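Local structure of possible substrate binding protein of ABC transporter system (Rhodopseudomonas palustris, 3N0X) at residues T254-Y258 against P280-A286; N263-L269 against D320-G324; M30-Y34 against W268-H273. The protein probably binds a branched-chain amino acid or a related small ligand in the periplasm and delivers it to an ABC importer. All blocks are in the same frame, centred on the assembly; numbering follows the deposited sequence. Where two conformers were deposited one is given.

Contact 1. Residues T254-Y258 against P280-A286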
loop_
_atom_site.group_PDB
_atom_site.type_symbol
_atom_site.label_atom_id
_atom_site.label_comp_id
_atom_site.label_asym_id
_atom_site.label_seq_id
_atom_site.Cartn_x
_atom_site.Cartn_y
_atom_site.Cartn_z
ATOM N N THR A 254 1.414 3.412 8.590
ATOM C CA THR A 254 0.362 2.990 7.683
ATOM C C THR A 254 0.385 3.726 6.344
ATOM O O THR A 254 0.822 4.876 6.227
ATOM C CB THR A 254 -1.046 3.131 8.352
ATOM O OG1 THR A 254 -2.005 2.368 7.583
ATOM C CG2 THR A 254 -1.463 4.606 8.540
ATOM N N TYR A 255 -0.140 3.042 5.335
ATOM C CA TYR A 255 -0.317 3.623 4.004
ATOM C C TYR A 255 -1.387 4.729 4.010
ATOM O O TYR A 255 -1.293 5.704 3.270
ATOM C CB TYR A 255 -0.741 2.475 3.046
ATOM C CG TYR A 255 -1.367 2.886 1.715
ATOM C CD1 TYR A 255 -0.615 3.431 0.670
ATOM C CD2 TYR A 255 -2.695 2.682 1.499
ATOM C CE1 TYR A 255 -1.204 3.774 -0.546
ATOM C CE2 TYR A 255 -3.296 3.080 0.323
ATOM C CZ TYR A 255 -2.544 3.584 -0.716
ATOM O OH TYR A 255 -3.152 3.917 -1.911
ATOM N N TYR A 256 -2.428 4.544 4.803
ATOM C CA TYR A 256 -3.580 5.430 4.806
ATOM C C TYR A 256 -4.457 5.197 6.032
ATOM O O TYR A 256 -4.561 4.086 6.536
ATOM C CB TYR A 256 -4.433 5.214 3.549
ATOM C CG TYR A 256 -5.602 6.194 3.365
ATOM C CD1 TYR A 256 -5.405 7.502 2.899
ATOM C CD2 TYR A 256 -6.910 5.787 3.614
ATOM C CE1 TYR A 256 -6.492 8.356 2.710
ATOM C CE2 TYR A 256 -7.982 6.621 3.430
ATOM C CZ TYR A 256 -7.756 7.931 3.005
ATOM O OH TYR A 256 -8.856 8.743 2.830
ATOM N N TYR A 257 -5.074 6.273 6.508
ATOM C CA TYR A 257 -6.212 6.226 7.449
ATOM C C TYR A 257 -6.991 7.483 7.111
ATOM O O TYR A 257 -6.401 8.546 7.023
ATOM C CB TYR A 257 -5.773 6.161 8.919
ATOM C CG TYR A 257 -6.935 6.128 9.868
ATOM C CD1 TYR A 257 -7.637 4.957 10.067
ATOM C CD2 TYR A 257 -7.350 7.259 10.533
ATOM C CE1 TYR A 257 -8.724 4.916 10.927
ATOM C CE2 TYR A 257 -8.408 7.240 11.402
ATOM C CZ TYR A 257 -9.105 6.077 11.585
ATOM O OH TYR A 257 -10.195 6.089 12.424
ATOM N N TYR A 258 -8.295 7.353 6.904
ATOM C CA TYR A 258 -9.091 8.444 6.343
ATOM C C TYR A 258 -8.928 9.788 7.046
ATOM O O TYR A 258 -8.943 10.825 6.392
ATOM C CB TYR A 258 -10.576 8.068 6.254
ATOM C CG TYR A 258 -11.277 7.797 7.572
ATOM C CD1 TYR A 258 -11.191 6.554 8.188
ATOM C CD2 TYR A 258 -12.052 8.774 8.173
ATOM C CE1 TYR A 258 -11.855 6.299 9.402
ATOM C CE2 TYR A 258 -12.720 8.531 9.379
ATOM C CZ TYR A 258 -12.614 7.294 9.990
ATOM O OH TYR A 258 -13.263 7.071 11.210
ATOM N N PRO A 280 -16.473 5.647 5.766
ATOM C CA PRO A 280 -15.282 6.325 5.275
ATOM C C PRO A 280 -14.548 5.555 4.172
ATOM O O PRO A 280 -14.745 4.307 4.005
ATOM C CB PRO A 280 -14.399 6.447 6.516
ATOM C CG PRO A 280 -14.973 5.535 7.527
ATOM C CD PRO A 280 -16.229 4.945 7.033
ATOM N N PRO A 281 -13.722 6.285 3.393
ATOM C CA PRO A 281 -12.862 5.637 2.432
ATOM C C PRO A 281 -11.801 4.809 3.137
ATOM O O PRO A 281 -11.383 5.151 4.245
ATOM C CB PRO A 281 -12.219 6.804 1.683
ATOM C CG PRO A 281 -12.253 7.946 2.622
ATOM C CD PRO A 281 -13.466 7.740 3.497
ATOM N N ASP A 282 -11.351 3.764 2.462
ATOM C CA ASP A 282 -10.287 2.859 2.969
ATOM C C ASP A 282 -9.089 2.846 1.987
ATOM O O ASP A 282 -9.040 3.620 1.003
ATOM C CB ASP A 282 -10.915 1.471 3.195
ATOM C CG ASP A 282 -10.242 0.642 4.348
ATOM O OD1 ASP A 282 -9.065 0.902 4.702
ATOM O OD2 ASP A 282 -10.936 -0.310 4.836
ATOM N N PHE A 283 -8.100 1.982 2.262
ATOM C CA PHE A 283 -6.887 1.877 1.434
ATOM C C PHE A 283 -7.216 1.888 -0.053
ATOM O O PHE A 283 -6.599 2.600 -0.849
ATOM C CB PHE A 283 -6.133 0.545 1.681
ATOM C CG PHE A 283 -5.204 0.505 2.893
ATOM C CD1 PHE A 283 -5.358 1.311 4.014
ATOM C CD2 PHE A 283 -4.179 -0.424 2.904
ATOM C CE1 PHE A 283 -4.477 1.173 5.119
ATOM C CE2 PHE A 283 -3.283 -0.499 3.956
ATOM C CZ PHE A 283 -3.456 0.282 5.070
ATOM N N PHE A 284 -8.119 0.999 -0.426
ATOM C CA PHE A 284 -8.347 0.717 -1.833
ATOM C C PHE A 284 -9.006 1.892 -2.532
ATOM O O PHE A 284 -8.730 2.195 -3.713
ATOM C CB PHE A 284 -9.117 -0.604 -1.972
ATOM C CG PHE A 284 -8.364 -1.753 -1.410
ATOM C CD1 PHE A 284 -7.360 -2.343 -2.136
ATOM C CD2 PHE A 284 -8.682 -2.274 -0.168
ATOM C CE1 PHE A 284 -6.628 -3.415 -1.614
ATOM C CE2 PHE A 284 -7.922 -3.293 0.375
ATOM C CZ PHE A 284 -6.905 -3.861 -0.334
ATOM N N THR A 285 -9.853 2.576 -1.794
ATOM C CA THR A 285 -10.526 3.758 -2.290
ATOM C C THR A 285 -9.484 4.837 -2.569
ATOM O O THR A 285 -9.455 5.475 -3.639
ATOM C CB THR A 285 -11.468 4.334 -1.242
ATOM O OG1 THR A 285 -12.137 3.282 -0.522
ATOM C CG2 THR A 285 -12.488 5.241 -1.922
ATOM N N ALA A 286 -8.613 5.075 -1.601
ATOM C CA ALA A 286 -7.583 6.077 -1.740
ATOM C C ALA A 286 -6.639 5.758 -2.906
ATOM O O ALA A 286 -6.249 6.627 -3.670
ATOM C CB ALA A 286 -6.766 6.235 -0.410
HETATM O O HOH W 1 -9.395 4.790 6.306
#

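Contact 2. Residues N263-L269 against D320-G324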
loop_
_atom_site.group_PDB
_atom_site.type_symbol
_atom_site.label_atom_id
_atom_site.label_comp_id
_atom_site.label_asym_id
_atom_site.label_seq_id
_atom_site.Cartn_x
_atom_site.Cartn_y
_atom_site.Cartn_z
ATOM N N ASN A 263 -5.777 17.651 3.348
ATOM C CA ASN A 263 -5.563 18.311 2.093
ATOM C C ASN A 263 -6.926 18.341 1.381
ATOM O O ASN A 263 -7.823 17.599 1.755
ATOM C CB ASN A 263 -4.484 17.623 1.268
ATOM C CG ASN A 263 -4.857 16.198 0.884
ATOM O OD1 ASN A 263 -5.781 15.984 0.079
ATOM N ND2 ASN A 263 -4.173 15.237 1.475
ATOM N N PRO A 264 -7.085 19.225 0.392
ATOM C CA PRO A 264 -8.384 19.426 -0.229
ATOM C C PRO A 264 -8.955 18.173 -0.888
ATOM O O PRO A 264 -10.154 18.010 -0.937
ATOM C CB PRO A 264 -8.105 20.506 -1.275
ATOM C CG PRO A 264 -7.003 21.305 -0.692
ATOM C CD PRO A 264 -6.133 20.284 0.012
ATOM N N ILE A 265 -8.082 17.332 -1.420
ATOM C CA ILE A 265 -8.529 16.152 -2.111
ATOM C C ILE A 265 -9.092 15.190 -1.104
ATOM O O ILE A 265 -10.194 14.679 -1.302
ATOM C CB ILE A 265 -7.397 15.506 -2.911
ATOM C CG1 ILE A 265 -6.917 16.503 -3.980
ATOM C CG2 ILE A 265 -7.879 14.240 -3.526
ATOM C CD1 ILE A 265 -6.062 15.860 -5.103
ATOM N N ASN A 266 -8.324 14.868 -0.076
ATOM C CA ASN A 266 -8.820 13.942 0.937
ATOM C C ASN A 266 -10.068 14.469 1.659
ATOM O O ASN A 266 -10.963 13.713 2.014
ATOM C CB ASN A 266 -7.758 13.528 1.956
ATOM C CG ASN A 266 -8.144 12.253 2.672
ATOM O OD1 ASN A 266 -8.482 11.250 2.014
ATOM N ND2 ASN A 266 -8.088 12.276 4.010
ATOM N N GLU A 267 -10.104 15.782 1.884
ATOM C CA GLU A 267 -11.274 16.408 2.507
ATOM C C GLU A 267 -12.538 16.125 1.707
ATOM O O GLU A 267 -13.543 15.675 2.265
ATOM C CB GLU A 267 -11.027 17.919 2.690
ATOM C CG GLU A 267 -12.236 18.771 3.052
ATOM C CD GLU A 267 -12.641 18.711 4.495
ATOM O OE1 GLU A 267 -11.958 18.031 5.306
ATOM O OE2 GLU A 267 -13.678 19.370 4.809
ATOM N N TRP A 268 -12.467 16.350 0.403
ATOM C CA TRP A 268 -13.599 16.078 -0.487
ATOM C C TRP A 268 -13.946 14.582 -0.493
ATOM O O TRP A 268 -15.108 14.180 -0.348
ATOM C CB TRP A 268 -13.298 16.596 -1.909
ATOM C CG TRP A 268 -14.451 16.370 -2.829
ATOM C CD1 TRP A 268 -15.576 17.148 -2.940
ATOM C CD2 TRP A 268 -14.615 15.303 -3.757
ATOM N NE1 TRP A 268 -16.434 16.612 -3.864
ATOM C CE2 TRP A 268 -15.867 15.479 -4.390
ATOM C CE3 TRP A 268 -13.843 14.197 -4.095
ATOM C CZ2 TRP A 268 -16.352 14.591 -5.346
ATOM C CZ3 TRP A 268 -14.328 13.313 -5.056
ATOM C CH2 TRP A 268 -15.561 13.522 -5.679
ATOM N N LEU A 269 -12.925 13.755 -0.626
ATOM C CA LEU A 269 -13.132 12.308 -0.705
ATOM C C LEU A 269 -13.831 11.789 0.550
ATOM O O LEU A 269 -14.822 11.060 0.435
ATOM C CB LEU A 269 -11.806 11.609 -0.912
ATOM C CG LEU A 269 -11.911 10.064 -0.821
ATOM C CD1 LEU A 269 -12.817 9.448 -1.864
ATOM C CD2 LEU A 269 -10.489 9.486 -0.937
ATOM N N ASP A 320 -1.159 14.958 -7.693
ATOM C CA ASP A 320 -1.855 15.191 -6.432
ATOM C C ASP A 320 -2.822 14.041 -6.173
ATOM O O ASP A 320 -3.451 13.487 -7.095
ATOM C CB ASP A 320 -2.630 16.512 -6.486
ATOM C CG ASP A 320 -1.741 17.706 -6.639
ATOM O OD1 ASP A 320 -0.667 17.741 -5.986
ATOM O OD2 ASP A 320 -2.164 18.614 -7.394
ATOM N N THR A 321 -2.906 13.646 -4.898
ATOM C CA THR A 321 -3.711 12.496 -4.503
ATOM C C THR A 321 -4.358 12.765 -3.128
ATOM O O THR A 321 -4.051 13.779 -2.481
ATOM C CB THR A 321 -2.841 11.219 -4.369
ATOM O OG1 THR A 321 -2.082 11.307 -3.176
ATOM C CG2 THR A 321 -1.901 11.003 -5.570
ATOM N N PRO A 322 -5.210 11.838 -2.641
ATOM C CA PRO A 322 -5.682 12.025 -1.270
ATOM C C PRO A 322 -4.596 11.986 -0.209
ATOM O O PRO A 322 -4.842 12.362 0.937
ATOM C CB PRO A 322 -6.643 10.824 -1.044
ATOM C CG PRO A 322 -7.106 10.469 -2.449
ATOM C CD PRO A 322 -5.912 10.722 -3.307
ATOM N N LYS A 323 -3.417 11.477 -0.569
ATOM C CA LYS A 323 -2.271 11.461 0.311
ATOM C C LYS A 323 -1.299 12.616 0.045
ATOM O O LYS A 323 -0.120 12.580 0.460
ATOM C CB LYS A 323 -1.524 10.130 0.177
ATOM C CG LYS A 323 -2.285 8.889 0.610
ATOM C CD LYS A 323 -1.474 7.597 0.477
ATOM C CE LYS A 323 -0.112 7.749 1.047
ATOM N NZ LYS A 323 0.620 6.474 1.259
ATOM N N GLY A 324 -1.769 13.637 -0.661
ATOM C CA GLY A 324 -0.944 14.746 -1.067
ATOM C C GLY A 324 -0.121 14.338 -2.275
ATOM O O GLY A 324 -0.544 13.507 -3.093
#

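Contact 3. Residues M30-Y34 against W268-H273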
loop_
_atom_site.group_PDB
_atom_site.type_symbol
_atom_site.label_atom_id
_atom_site.label_comp_id
_atom_site.label_asym_id
_atom_site.label_seq_id
_atom_site.Cartn_x
_atom_site.Cartn_y
_atom_site.Cartn_z
HETATM N N MSE A 30 -14.533 8.194 -8.339
HETATM C CA MSE A 30 -14.534 9.460 -7.583
HETATM C C MSE A 30 -13.330 10.332 -7.934
HETATM O O MSE A 30 -13.446 11.563 -8.000
HETATM C CB MSE A 30 -14.597 9.187 -6.074
HETATM C CG MSE A 30 -15.959 8.705 -5.677
HETATM SE SE MSE A 30 -16.172 8.464 -3.772
HETATM C CE MSE A 30 -16.212 10.316 -3.283
ATOM N N GLY A 31 -12.167 9.713 -8.157
ATOM C CA GLY A 31 -11.017 10.463 -8.581
ATOM C C GLY A 31 -11.143 11.110 -9.957
ATOM O O GLY A 31 -10.706 12.250 -10.164
ATOM N N LEU A 32 -11.755 10.378 -10.897
ATOM C CA LEU A 32 -11.975 10.919 -12.232
ATOM C C LEU A 32 -13.021 12.055 -12.170
ATOM O O LEU A 32 -12.911 13.073 -12.870
ATOM C CB LEU A 32 -12.422 9.812 -13.192
ATOM C CG LEU A 32 -11.387 8.716 -13.505
ATOM C CD1 LEU A 32 -12.019 7.567 -14.312
ATOM C CD2 LEU A 32 -10.170 9.311 -14.305
ATOM N N GLU A 33 -14.039 11.852 -11.345
ATOM C CA GLU A 33 -15.034 12.891 -11.077
ATOM C C GLU A 33 -14.337 14.169 -10.533
ATOM O O GLU A 33 -14.540 15.300 -11.017
ATOM C CB GLU A 33 -16.075 12.355 -10.090
ATOM C CG GLU A 33 -16.993 13.465 -9.541
ATOM C CD GLU A 33 -17.924 12.982 -8.441
ATOM O OE1 GLU A 33 -17.879 11.771 -8.107
ATOM O OE2 GLU A 33 -18.694 13.823 -7.900
ATOM N N TYR A 34 -13.494 13.988 -9.513
ATOM C CA TYR A 34 -12.786 15.135 -8.916
ATOM C C TYR A 34 -11.932 15.841 -9.972
ATOM O O TYR A 34 -11.968 17.087 -10.095
ATOM C CB TYR A 34 -11.917 14.677 -7.739
ATOM C CG TYR A 34 -11.166 15.806 -7.077
ATOM C CD1 TYR A 34 -9.889 16.158 -7.493
ATOM C CD2 TYR A 34 -11.732 16.481 -6.012
ATOM C CE1 TYR A 34 -9.214 17.238 -6.875
ATOM C CE2 TYR A 34 -11.083 17.496 -5.386
ATOM C CZ TYR A 34 -9.851 17.896 -5.822
ATOM O OH TYR A 34 -9.264 18.942 -5.136
ATOM N N TRP A 268 -12.467 16.350 0.403
ATOM C CA TRP A 268 -13.599 16.078 -0.487
ATOM C C TRP A 268 -13.946 14.582 -0.493
ATOM O O TRP A 268 -15.108 14.180 -0.348
ATOM C CB TRP A 268 -13.298 16.596 -1.909
ATOM C CG TRP A 268 -14.451 16.370 -2.829
ATOM C CD1 TRP A 268 -15.576 17.148 -2.940
ATOM C CD2 TRP A 268 -14.615 15.303 -3.757
ATOM N NE1 TRP A 268 -16.434 16.612 -3.864
ATOM C CE2 TRP A 268 -15.867 15.479 -4.390
ATOM C CE3 TRP A 268 -13.843 14.197 -4.095
ATOM C CZ2 TRP A 268 -16.352 14.591 -5.346
ATOM C CZ3 TRP A 268 -14.328 13.313 -5.056
ATOM C CH2 TRP A 268 -15.561 13.522 -5.679
ATOM N N LEU A 269 -12.925 13.755 -0.626
ATOM C CA LEU A 269 -13.132 12.308 -0.705
ATOM C C LEU A 269 -13.831 11.789 0.550
ATOM O O LEU A 269 -14.822 11.060 0.435
ATOM C CB LEU A 269 -11.806 11.609 -0.912
ATOM C CG LEU A 269 -11.911 10.064 -0.821
ATOM C CD1 LEU A 269 -12.817 9.448 -1.864
ATOM C CD2 LEU A 269 -10.489 9.486 -0.937
ATOM N N VAL A 270 -13.332 12.179 1.712
ATOM C CA VAL A 270 -13.901 11.725 2.970
ATOM C C VAL A 270 -15.351 12.206 3.112
ATOM O O VAL A 270 -16.272 11.433 3.431
ATOM C CB VAL A 270 -13.029 12.095 4.182
ATOM C CG1 VAL A 270 -13.828 11.754 5.477
ATOM C CG2 VAL A 270 -11.706 11.336 4.136
ATOM N N THR A 271 -15.588 13.483 2.867
ATOM C CA THR A 271 -16.921 14.036 3.043
ATOM C C THR A 271 -17.934 13.426 2.089
ATOM O O THR A 271 -19.047 13.001 2.486
ATOM C CB THR A 271 -16.870 15.538 2.875
ATOM O OG1 THR A 271 -16.037 16.083 3.907
ATOM C CG2 THR A 271 -18.271 16.155 2.978
ATOM N N GLU A 272 -17.549 13.310 0.825
ATOM C CA GLU A 272 -18.471 12.802 -0.171
ATOM C C GLU A 272 -18.684 11.309 -0.045
ATOM O O GLU A 272 -19.768 10.807 -0.290
ATOM C CB GLU A 272 -17.961 13.176 -1.561
ATOM C CG GLU A 272 -19.003 13.077 -2.612
ATOM C CD GLU A 272 -20.241 13.967 -2.380
ATOM O OE1 GLU A 272 -20.102 15.141 -1.974
ATOM O OE2 GLU A 272 -21.344 13.469 -2.632
ATOM N N HIS A 273 -17.630 10.583 0.323
ATOM C CA HIS A 273 -17.742 9.140 0.516
ATOM C C HIS A 273 -18.695 8.867 1.664
ATOM O O HIS A 273 -19.543 7.972 1.592
ATOM C CB HIS A 273 -16.363 8.515 0.756
ATOM C CG HIS A 273 -16.314 7.022 0.574
ATOM N ND1 HIS A 273 -16.766 6.140 1.535
ATOM C CD2 HIS A 273 -15.869 6.254 -0.461
ATOM C CE1 HIS A 273 -16.580 4.899 1.114
ATOM N NE2 HIS A 273 -16.037 4.931 -0.092
#

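Contact 1. Residues T254-Y258 against P280-A286
Pro280 leans its CB-CG side over one face of the Tyr258 ring. Its CB stands 3.5 Å from the ring centroid, 10° off the ring normal, and its CG lies toward the hydroxyl end of the ring. The opposite face of Tyr258 receives the Tyr257 ring, near the rim. Tyr258 OH is hydrogen-bonded to Trp352. Tyr258 CG stands between the backbone N and the carbonyl carbon (chi1 63°), which puts the ring under Pro280. Tyr258 CB rests on Pro281 CG.

Tyr256 is covered in a similar way. The methyl CB of Ala286 sits over the centre of its ring, 3.7 Å from the centroid. Pro281 O lies at the edge of that ring, near its plane. The hydroxyl reaches past Pro281 CG and bonds to Asn266 in helix 264-277.

The two segments belong to the lobe of a periplasmic binding protein that contains helix 18-35. Residues 254-258 leave strand 251-254 as an irregular loop. Residues 280-286 lead into helix 283-302, with Asp282 at the N-cap position. Asp282 OD1 accepts from Phe283 N, and Thr285 OG1 takes the N-H of Asp282 at 3.1 Å.

Phe283 fills the other end of the contact. Tyr255 turns an edge to its face, with ring centroids 5.1 Å apart and planes at 67°. Tyr255 CD2 touches Phe283 CG at 3.6 Å, and Tyr255 CB also lies over the Phe283 face. The rim of Phe283 meets Tyr256 O and Thr254 OG1 near the ring plane. A glycerol, probably from the crystallisation liquor, lies about 4 Å from the Phe283 side chain. One water bridges the segments, accepting from Tyr258 N and donating to Pro281 O, 2.9 Å from each.

Contact 2. Residues N263-L269 against D320-G324
Asn263 ND2 donates to Pro322 O at 3.0 Å, with an N-H...O angle of 179°. The acceptor lies in the Asn263 amide plane, but the donor approaches from above the carbonyl plane of Pro322, 65° out of it. At the other end of the amide, Asn263 OD1 accepts from Asn266 N at 2.8 Å. This second bond is nearly straight and caps the N terminus of helix 264-277. The amide is therefore held at both ends, which should fix its rotation. With CG between the backbone N and the carbonyl carbon (chi1 63°), the amide lies over the first turn, OD1 to the helix and ND2 to the hairpin.

Pro322 O also packs against Asn266 CB, 3.3 Å away. The OD1 of Asn266 lies against Pro322 CB, but its hydrogen bond goes to Tyr256 OH. The proline ring packs on two aliphatic side chains of the helix. Leu269 CD2 meets Pro322 CG at 3.8 Å, and Ile265 CG2 meets the same carbon at 4.0 Å. Ile265 CD1 extends further, to Asp320 CB.

The partner segment contains a type I beta turn from Thr321 to Gly324. Thr321 ties it together from within. Its OG1 accepts from Lys323 N, which makes an ST turn, and donates to Gly324 O at 2.7 Å. Gly324 has a positive phi, which by itself favours glycine.

The turn joins strands 318-321 and 324-328, an antiparallel hairpin. It lies against the N-terminal part of helix 264-277. Phe289 of helix 283-302 touches both Ile265 and Pro322, and Lys323 NZ reaches Ser338 and Gln337 of strand 335-345.

Contact 3. Residues M30-Y34 against W268-H273
Met30, a selenomethionine, reaches into the surface of helix 268-273 and fits as a knob among Trp268, Leu269, Glu272 and His273. The chain bends at its last torsion (chi3 72°), which turns CE toward helix 268-273. There CE meets Glu272 CB at 3.8 Å and Leu269 CD1 at the same distance. SE lies obliquely to the His273 ring, 4.0 Å from its CD2.

Trp268 extends back toward helix 30-34 with its ring set between two neighbours. Tyr34 CD2 lies over one face, offset toward the rim, and Glu272 CB lies on the opposite face. The Tyr34 and Trp268 side chains run past each other in opposite directions. Their ring planes make 51°, neither a stack nor a T-shape. At the edge of the indole is the Glu33 carboxylate, whose plane is almost perpendicular to the ring. Glu33 OE2 comes within 3.5 Å of Trp268 CZ2. Both Glu33 and Glu272 form salt bridges with Arg276, which probably offsets the repulsion between the two acids.

The helix axes come within 11.5 Å and cross at 118°, a spacing bridged by long side chains. This knobs-into-holes contact joins helix 18-35, early in the chain, to a late helix of the same lobe. That is consistent with a periplasmic binding protein, whose lobes are built from separate parts of the chain.

In the fold
Helix 18-35 comes early in the chain and carries residues 30-34. The chain later builds the parallel sheet of strands 142-149, 171-178, 202-207 and 229-233, then returns at strand 251-254. The loop 254-258 follows, then helix 264-277, whose 268-273 part closes contact 3, the longest loop at 234 residues. Contact 1 closes next, when 280-286 comes back to 254-258 around this helix. Contact 2 closes last, joining the start of the helix to the hairpin turn at 320-324. The three contacts cross rather than nest. Contacts 2 and 3 share helix 264-277, and Val270 on Pro281 joins contacts 1 and 3. Together they tie helices 18-35, 264-277 and 283-302 to the antiparallel sheet.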